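Local atomic coordinates of putative diflavin flavoprotein A 3 (Synechocystis sp., PDB entry 6H0C), a protein that probably carries electrons from NADH to oxygen, reducing it to water, its flavodiiron core joining a metallo-hydrolase-type domain to a flavodoxin-like one. Residues A[268-273]-A[344-348]. Numbering follows the deposited sequence.
Sequences NTSTLA and VFGSF
Ser347 OG, near the C-terminal end of strand 341-348, meets Thr269 OG1 in the first turn of helix 268-281 at 3.4 Å, a weak hydrogen bond in which either hydroxyl could be the donor. This is the flavodoxin-like part of the flavodiiron core, where a five-stranded parallel sheet of order 2-1-3-4-5 is packed by helices; the contact sets the helix after the first strand against the end of the fourth. The axes of the two short segments come within 7.1 Å, their N-to-C directions 143° apart, Thr269 and Gly346 having the nearest CA atoms. With chi1 of 71°, Ser347 OG sits between its own backbone N and carbonyl carbon, facing the helix start, where Asn268 CB also packs on it at 3.3 Å. Leu272 CD1 rests against the backbone of Gly346, 3.6 Å from its C. Leu272 also touches Val376 of strand 368-377 and Thr384 and Cys388 of helix 382-404, which joins the contact to a second helix. Further back along the strand, the Phe345 ring packs against the helix through Leu272, Thr269 and Ala273: Leu272 CB lies 3.8 Å from Phe345 CD1, while the Thr269 and Phe345 side chains cross obliquely, Thr269 CG2 lying 4.0 Å from Phe345 CE1. Thr269 O lies at the edge of the Phe345 ring, near its plane and 3.6 Å from Phe345 CE1, and already accepts the helical bond from Ala273 N. At the ring's tip, Ala273 CB touches Phe345 CZ at 3.6 Å.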
loop_
_atom_site.group_PDB
_atom_site.type_symbol
_atom_site.label_atom_id
_atom_site.label_comp_id
_atom_site.label_asym_id
_atom_site.label_seq_id
_atom_site.Cartn_x
_atom_site.Cartn_y
_atom_site.Cartn_z
ATOM N N ASN A 268 -7.181 -2.564 11.301
ATOM C CA ASN A 268 -7.929 -1.363 11.666
ATOM C C ASN A 268 -7.038 -0.193 12.080
ATOM O O ASN A 268 -7.332 0.956 11.750
ATOM C CB ASN A 268 -8.925 -1.676 12.779
ATOM C CG ASN A 268 -10.144 -2.419 12.267
ATOM O OD1 ASN A 268 -10.479 -2.330 11.092
ATOM N ND2 ASN A 268 -10.810 -3.150 13.145
ATOM N N THR A 269 -5.956 -0.481 12.799
ATOM C CA THR A 269 -5.058 0.576 13.249
ATOM C C THR A 269 -4.381 1.208 12.047
ATOM O O THR A 269 -4.169 2.420 12.010
ATOM C CB THR A 269 -3.992 0.062 14.229
ATOM O OG1 THR A 269 -4.616 -0.301 15.470
ATOM C CG2 THR A 269 -2.979 1.149 14.494
ATOM N N SER A 270 -4.057 0.386 11.055
ATOM C CA SER A 270 -3.440 0.896 9.839
ATOM C C SER A 270 -4.392 1.827 9.096
ATOM O O SER A 270 -3.985 2.877 8.604
ATOM C CB SER A 270 -3.015 -0.241 8.923
ATOM O OG SER A 270 -2.634 0.284 7.659
ATOM N N THR A 271 -5.659 1.434 9.014
ATOM C CA THR A 271 -6.684 2.278 8.407
ATOM C C THR A 271 -6.737 3.663 9.078
ATOM O O THR A 271 -6.789 4.691 8.399
ATOM C CB THR A 271 -8.056 1.592 8.481
ATOM O OG1 THR A 271 -7.989 0.354 7.761
ATOM C CG2 THR A 271 -9.143 2.468 7.876
ATOM N N LEU A 272 -6.699 3.689 10.408
ATOM C CA LEU A 272 -6.693 4.953 11.146
ATOM C C LEU A 272 -5.466 5.760 10.764
ATOM O O LEU A 272 -5.540 6.974 10.541
ATOM C CB LEU A 272 -6.705 4.718 12.662
ATOM C CG LEU A 272 -7.849 3.885 13.255
ATOM C CD1 LEU A 272 -7.734 3.828 14.777
ATOM C CD2 LEU A 272 -9.211 4.427 12.834
ATOM N N ALA A 273 -4.336 5.066 10.684
ATOM C CA ALA A 273 -3.057 5.710 10.422
ATOM C C ALA A 273 -3.066 6.457 9.094
ATOM O O ALA A 273 -2.538 7.570 9.007
ATOM C CB ALA A 273 -1.932 4.677 10.440
ATOM N N VAL A 344 -1.093 9.823 20.108
ATOM C CA VAL A 344 -1.352 8.389 20.258
ATOM C C VAL A 344 -2.739 7.999 19.735
ATOM O O VAL A 344 -3.733 8.670 20.028
ATOM C CB VAL A 344 -1.235 7.956 21.737
ATOM C CG1 VAL A 344 -1.503 6.465 21.883
ATOM C CG2 VAL A 344 0.143 8.313 22.289
ATOM N N PHE A 345 -2.809 6.916 18.962
ATOM C CA PHE A 345 -4.100 6.393 18.496
ATOM C C PHE A 345 -4.107 4.878 18.392
ATOM O O PHE A 345 -3.057 4.231 18.446
ATOM C CB PHE A 345 -4.473 6.983 17.138
ATOM C CG PHE A 345 -3.582 6.535 16.011
ATOM C CD1 PHE A 345 -3.984 5.521 15.152
ATOM C CD2 PHE A 345 -2.343 7.136 15.802
ATOM C CE1 PHE A 345 -3.160 5.113 14.097
ATOM C CE2 PHE A 345 -1.513 6.732 14.751
ATOM C CZ PHE A 345 -1.922 5.719 13.905
ATOM N N GLY A 346 -5.296 4.313 18.231
ATOM C CA GLY A 346 -5.414 2.884 18.037
ATOM C C GLY A 346 -6.844 2.380 17.988
ATOM O O GLY A 346 -7.781 3.096 18.337
ATOM N N SER A 347 -7.000 1.141 17.534
ATOM C CA SER A 347 -8.271 0.432 17.618
ATOM C C SER A 347 -8.120 -0.714 18.603
ATOM O O SER A 347 -7.003 -1.144 18.915
ATOM C CB SER A 347 -8.701 -0.119 16.264
ATOM O OG SER A 347 -7.861 -1.194 15.893
ATOM N N PHE A 348 -9.244 -1.224 19.081
ATOM C CA PHE A 348 -9.213 -2.392 19.944
ATOM C C PHE A 348 -10.576 -3.041 20.025
ATOM O O PHE A 348 -11.588 -2.427 19.677
ATOM C CB PHE A 348 -8.730 -2.012 21.333
ATOM C CG PHE A 348 -9.527 -0.924 21.964
ATOM C CD1 PHE A 348 -10.506 -1.219 22.894
ATOM C CD2 PHE A 348 -9.302 0.400 21.628
ATOM C CE1 PHE A 348 -11.242 -0.214 23.480
ATOM C CE2 PHE A 348 -10.033 1.409 22.217
ATOM C CZ PHE A 348 -11.002 1.102 23.144
#